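Local coordinates for uncharacterized protein (Pseudomonas syringae pv. tomato, PDB 3K4I), which is of unknown function but belongs to the Aldolase/RraA family, whose members share an alpha/beta fold around a mixed beta sheet, at residues I56-Y62 with S85-N91; N91-H95 with I118-A122. One frame throughout, in Å; residues are numbered along the deposited sequence.

Contacts 1 and 2 follow one another along the chain: 56-62 pairs with 85-91, and 91-95 then meets 118-122. Asn91 belongs to both, and their centres lie about 12 Å apart. Strand 85-90 has strand 53-63 on one flank and strand 115-119 on the other, all three parallel in one mixed sheet. Contact 1 is the buried sheet pairing, its centre about 9 Å from that of the chain; contact 2, at about 14 Å, joins the loops that leave the C-terminal ends of two strands. A Ser90 OG to Asp119 OD2 link, probably a hydrogen bond at 2.7 Å, ties them together; the pairing thus passes at Asn91 into the loop packing, joining three strands into one unit.

Contact 1: I56-Y62 with S85-N91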
loop_
_atom_site.group_PDB
_atom_site.type_symbol
_atom_site.label_atom_id
_atom_site.label_comp_id
_atom_site.label_asym_id
_atom_site.label_seq_id
_atom_site.Cartn_x
_atom_site.Cartn_y
_atom_site.Cartn_z
ATOM N N ILE C 56 -7.154 -22.784 9.013
ATOM C CA ILE C 56 -7.063 -22.926 10.456
ATOM C C ILE C 56 -5.770 -22.309 10.928
ATOM O O ILE C 56 -4.722 -22.630 10.393
ATOM C CB ILE C 56 -7.067 -24.439 10.802
ATOM C CG1 ILE C 56 -8.313 -25.101 10.202
ATOM C CG2 ILE C 56 -6.934 -24.649 12.290
ATOM C CD1 ILE C 56 -9.692 -24.495 10.680
ATOM N N ALA C 57 -5.846 -21.455 11.944
ATOM C CA ALA C 57 -4.670 -20.765 12.439
ATOM C C ALA C 57 -3.653 -21.754 12.989
ATOM O O ALA C 57 -3.997 -22.589 13.826
ATOM C CB ALA C 57 -5.064 -19.771 13.546
ATOM N N PHE C 58 -2.400 -21.613 12.550
ATOM C CA PHE C 58 -1.273 -22.266 13.149
ATOM C C PHE C 58 -0.402 -21.088 13.586
ATOM O O PHE C 58 0.022 -20.297 12.731
ATOM C CB PHE C 58 -0.522 -23.096 12.105
ATOM C CG PHE C 58 0.716 -23.746 12.635
ATOM C CD1 PHE C 58 0.683 -25.094 13.002
ATOM C CD2 PHE C 58 1.898 -23.007 12.828
ATOM C CE1 PHE C 58 1.797 -25.732 13.502
ATOM C CE2 PHE C 58 3.043 -23.630 13.362
ATOM C CZ PHE C 58 2.989 -25.012 13.680
ATOM N N THR C 59 -0.223 -20.952 14.889
ATOM C CA THR C 59 0.375 -19.733 15.454
ATOM C C THR C 59 1.883 -19.840 15.639
ATOM O O THR C 59 2.429 -20.909 15.959
ATOM C CB THR C 59 -0.279 -19.364 16.791
ATOM O OG1 THR C 59 -0.243 -20.488 17.685
ATOM C CG2 THR C 59 -1.735 -18.956 16.596
ATOM N N VAL C 60 2.563 -18.720 15.443
ATOM C CA VAL C 60 4.022 -18.674 15.582
ATOM C C VAL C 60 4.313 -17.402 16.363
ATOM O O VAL C 60 3.864 -16.320 15.962
ATOM C CB VAL C 60 4.685 -18.545 14.187
ATOM C CG1 VAL C 60 6.210 -18.575 14.325
ATOM C CG2 VAL C 60 4.180 -19.660 13.243
ATOM N N GLN C 61 5.053 -17.524 17.470
ATOM C CA GLN C 61 5.436 -16.380 18.307
ATOM C C GLN C 61 6.957 -16.215 18.330
ATOM O O GLN C 61 7.676 -17.179 18.632
ATOM C CB GLN C 61 4.921 -16.584 19.735
ATOM C CG GLN C 61 5.374 -15.469 20.714
ATOM C CD GLN C 61 4.717 -14.157 20.355
ATOM O OE1 GLN C 61 5.401 -13.151 20.012
ATOM N NE2 GLN C 61 3.402 -14.152 20.366
ATOM N N TYR C 62 7.433 -15.002 18.027
ATOM C CA TYR C 62 8.871 -14.651 18.024
ATOM C C TYR C 62 9.202 -13.888 19.308
ATOM O O TYR C 62 8.300 -13.508 20.063
ATOM C CB TYR C 62 9.252 -13.791 16.800
ATOM C CG TYR C 62 9.246 -14.604 15.524
ATOM C CD1 TYR C 62 10.418 -15.181 15.026
ATOM C CD2 TYR C 62 8.066 -14.790 14.834
ATOM C CE1 TYR C 62 10.409 -15.964 13.868
ATOM C CE2 TYR C 62 8.036 -15.560 13.668
ATOM C CZ TYR C 62 9.225 -16.142 13.208
ATOM O OH TYR C 62 9.178 -16.883 12.052
ATOM N N SER C 85 -3.768 -25.136 6.838
ATOM C CA SER C 85 -3.460 -24.081 7.821
ATOM C C SER C 85 -3.325 -22.728 7.179
ATOM O O SER C 85 -2.884 -22.618 6.037
ATOM C CB SER C 85 -2.150 -24.381 8.522
ATOM O OG SER C 85 -2.239 -25.569 9.281
ATOM N N VAL C 86 -3.672 -21.683 7.943
ATOM C CA VAL C 86 -3.185 -20.326 7.678
ATOM C C VAL C 86 -2.189 -20.022 8.809
ATOM O O VAL C 86 -2.557 -20.107 9.948
ATOM C CB VAL C 86 -4.355 -19.323 7.720
ATOM C CG1 VAL C 86 -3.875 -17.883 7.722
ATOM C CG2 VAL C 86 -5.323 -19.569 6.531
ATOM N N ILE C 87 -0.944 -19.672 8.474
ATOM C CA ILE C 87 0.095 -19.436 9.462
ATOM C C ILE C 87 -0.117 -18.010 9.955
ATOM O O ILE C 87 -0.304 -17.116 9.139
ATOM C CB ILE C 87 1.501 -19.597 8.827
ATOM C CG1 ILE C 87 1.792 -21.078 8.537
ATOM C CG2 ILE C 87 2.592 -18.957 9.777
ATOM C CD1 ILE C 87 3.080 -21.390 7.676
ATOM N N VAL C 88 -0.125 -17.819 11.275
ATOM C CA VAL C 88 -0.329 -16.481 11.844
ATOM C C VAL C 88 0.884 -16.251 12.695
ATOM O O VAL C 88 1.064 -16.948 13.685
ATOM C CB VAL C 88 -1.608 -16.364 12.686
ATOM C CG1 VAL C 88 -1.744 -14.927 13.275
ATOM C CG2 VAL C 88 -2.833 -16.722 11.841
ATOM N N SER C 89 1.716 -15.285 12.283
ATOM C CA SER C 89 3.032 -15.076 12.864
ATOM C C SER C 89 3.078 -13.748 13.545
ATOM O O SER C 89 2.699 -12.726 12.946
ATOM C CB SER C 89 4.123 -15.123 11.789
ATOM O OG SER C 89 4.308 -16.450 11.340
ATOM N N SER C 90 3.548 -13.756 14.773
ATOM C CA SER C 90 3.611 -12.500 15.553
ATOM C C SER C 90 5.038 -12.175 15.952
ATOM O O SER C 90 5.697 -12.950 16.638
ATOM C CB SER C 90 2.626 -12.541 16.735
ATOM O OG SER C 90 2.578 -11.273 17.390
ATOM N N ASN C 91 5.489 -10.999 15.513
ATOM C CA ASN C 91 6.857 -10.548 15.736
ATOM C C ASN C 91 6.846 -9.112 16.274
ATOM O O ASN C 91 7.654 -8.239 15.848
ATOM C CB ASN C 91 7.667 -10.670 14.438
ATOM C CG ASN C 91 9.148 -10.372 14.633
ATOM O OD1 ASN C 91 9.721 -10.658 15.700
ATOM N ND2 ASN C 91 9.771 -9.768 13.618
HETATM O O HOH W 1 6.919 -16.956 10.321
#
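Val60 and Ser89 face each other across two parallel strands, where Ser89 OG sits 3.6 Å from Val60 CB and Ser90 N donates a hydrogen bond to Val60 O. Six backbone hydrogen bonds run from Ile56 O to Tyr62 N. Their approach changes along the ladder: Val86 N stands above the carbonyl plane of Ile56 O, whereas Tyr62 N meets Ser90 O almost head-on, at a C=O...N angle of 173°. The tight part is apolar. On one face Val60 CG2 lies obliquely over Ile87 CG2 at 3.9 Å, and Leu151 and Val154 of strand 150-154 pack on Val60; on the other, Ala57 CB meets Val88 CG2 at 4.1 Å, and Met171 packs against both. At the looser start, Ile56 is partly exposed and its side chain leads away from strand 85-90, while Ser85 OG turns to Pro82 O. The far end is more polar. With CG anti to its carbonyl carbon (chi1 -72°), the Tyr62 ring swings back along the strands and presents its CD2 edge to Ser90 O at 3.5 Å. A water in the ring plane joins Tyr62 OH to Ser89 OG, 2.8 Å from each. Asn91 OD1 approaches Tyr62 CB to 3.4 Å, its amide plane 61° from the ring, and is hydrogen-bonded to Thr149 OG1. The chemistry divides the pairing: the ladder satisfies the peptide groups the strands turn to each other, methyls fill the middle, and the water couples the tyrosine hydroxyl to the neighbouring strand, probably limiting ring motion.

Contact 2: N91-H95 with I118-A122; sequences NSGRH and IDGVA
Asp119 O accepts two backbone hydrogen bonds from the loop, one from Asn91 N at 3.0 Å and one from Gly93 N at 3.2 Å. The donors come from opposite faces of the carbonyl plane: Asn91 N is tilted 22° from it, Gly93 N stands 63° out, and the second bond is the more bent at its hydrogen. Between them runs the type I' turn from Asn91 to Arg94, closed by Arg94 N on Asn91 O. The Asp119 carboxylate lies beside this turn because its CG is anti to the backbone N (chi1 167°). OD1 reaches Gly93 CA at 3.3 Å and forms a salt bridge with Arg138 NE, while OD2 is hydrogen-bonded to Ser90 OG. At Gly120 the CA passes 3.5 Å from Arg94 O, a CH...O contact. Val121 turns its side chain toward the loop. Its CG1 reaches CD2 of the His95 ring at 3.6 Å, the two side chains crossing at about a right angle, while CG2 lies 3.7 Å from Arg94 O. His95 NE2 is hydrogen-bonded to Arg138 O, which helps hold the ring there. One water bridges the segments, accepting from Asn91 ND2 and Val121 N and donating to Arg94 O. Asp119 is also the centre of an inverse gamma turn, and the whole is a junction of a type I' turn with the loop after a neighbouring parallel strand, at the C-terminal ends of two neighbouring parallel strands of the sheet in this alpha/beta fold.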
loop_
_atom_site.group_PDB
_atom_site.type_symbol
_atom_site.label_atom_id
_atom_site.label_comp_id
_atom_site.label_asym_id
_atom_site.label_seq_id
_atom_site.Cartn_x
_atom_site.Cartn_y
_atom_site.Cartn_z
ATOM N N ASN C 91 5.489 -10.999 15.513
ATOM C CA ASN C 91 6.857 -10.548 15.736
ATOM C C ASN C 91 6.846 -9.112 16.274
ATOM O O ASN C 91 7.654 -8.239 15.848
ATOM C CB ASN C 91 7.667 -10.670 14.438
ATOM C CG ASN C 91 9.148 -10.372 14.633
ATOM O OD1 ASN C 91 9.721 -10.658 15.700
ATOM N ND2 ASN C 91 9.771 -9.768 13.618
ATOM N N SER C 92 5.908 -8.864 17.198
ATOM C CA SER C 92 5.813 -7.577 17.898
ATOM C C SER C 92 5.636 -6.384 16.951
ATOM O O SER C 92 6.131 -5.256 17.231
ATOM C CB SER C 92 7.057 -7.377 18.755
ATOM O OG SER C 92 7.182 -8.402 19.711
ATOM N N GLY C 93 5.010 -6.629 15.805
ATOM C CA GLY C 93 4.790 -5.586 14.808
ATOM C C GLY C 93 6.046 -4.972 14.241
ATOM O O GLY C 93 5.997 -3.867 13.716
ATOM N N ARG C 94 7.171 -5.672 14.361
ATOM C CA ARG C 94 8.468 -5.145 13.925
ATOM C C ARG C 94 8.585 -4.944 12.416
ATOM O O ARG C 94 8.101 -5.758 11.614
ATOM C CB ARG C 94 9.641 -5.980 14.454
ATOM C CG ARG C 94 9.805 -5.882 15.988
ATOM C CD ARG C 94 10.873 -6.814 16.548
ATOM N NE ARG C 94 12.194 -6.549 15.999
ATOM C CZ ARG C 94 13.280 -7.263 16.288
ATOM N NH1 ARG C 94 13.215 -8.292 17.134
ATOM N NH2 ARG C 94 14.447 -6.937 15.744
ATOM N N HIS C 95 9.188 -3.822 12.046
ATOM C CA HIS C 95 9.412 -3.465 10.647
ATOM C C HIS C 95 10.877 -3.638 10.239
ATOM O O HIS C 95 11.216 -3.471 9.058
ATOM C CB HIS C 95 8.950 -2.017 10.356
ATOM C CG HIS C 95 7.470 -1.884 10.128
ATOM N ND1 HIS C 95 6.553 -1.871 11.159
ATOM C CD2 HIS C 95 6.753 -1.754 8.987
ATOM C CE1 HIS C 95 5.333 -1.726 10.662
ATOM N NE2 HIS C 95 5.429 -1.658 9.345
ATOM N N ILE C 118 0.851 -11.819 9.099
ATOM C CA ILE C 118 2.023 -11.395 9.879
ATOM C C ILE C 118 1.836 -10.090 10.630
ATOM O O ILE C 118 1.574 -9.043 10.026
ATOM C CB ILE C 118 3.301 -11.274 9.006
ATOM C CG1 ILE C 118 3.504 -12.534 8.169
ATOM C CG2 ILE C 118 4.521 -11.061 9.880
ATOM C CD1 ILE C 118 4.636 -12.424 7.169
ATOM N N ASP C 119 1.998 -10.186 11.950
ATOM C CA ASP C 119 2.086 -9.013 12.823
ATOM C C ASP C 119 3.570 -8.637 12.777
ATOM O O ASP C 119 4.337 -8.953 13.677
ATOM C CB ASP C 119 1.589 -9.386 14.229
ATOM C CG ASP C 119 1.919 -8.334 15.292
ATOM O OD1 ASP C 119 1.887 -7.152 14.972
ATOM O OD2 ASP C 119 2.206 -8.740 16.441
ATOM N N GLY C 120 3.949 -7.951 11.702
ATOM C CA GLY C 120 5.327 -7.816 11.309
ATOM C C GLY C 120 5.387 -7.682 9.801
ATOM O O GLY C 120 4.383 -7.373 9.157
ATOM N N VAL C 121 6.564 -7.897 9.238
ATOM C CA VAL C 121 6.765 -7.701 7.793
ATOM C C VAL C 121 7.372 -8.926 7.105
ATOM O O VAL C 121 7.865 -9.853 7.783
ATOM C CB VAL C 121 7.600 -6.424 7.513
ATOM C CG1 VAL C 121 6.838 -5.193 8.007
ATOM C CG2 VAL C 121 9.011 -6.504 8.127
ATOM N N ALA C 122 7.291 -8.943 5.773
ATOM C CA ALA C 122 7.792 -10.064 4.964
ATOM C C ALA C 122 8.763 -9.594 3.894
ATOM O O ALA C 122 8.729 -8.426 3.504
ATOM C CB ALA C 122 6.613 -10.807 4.303
HETATM O O HOH W 2 8.523 -8.396 11.280
#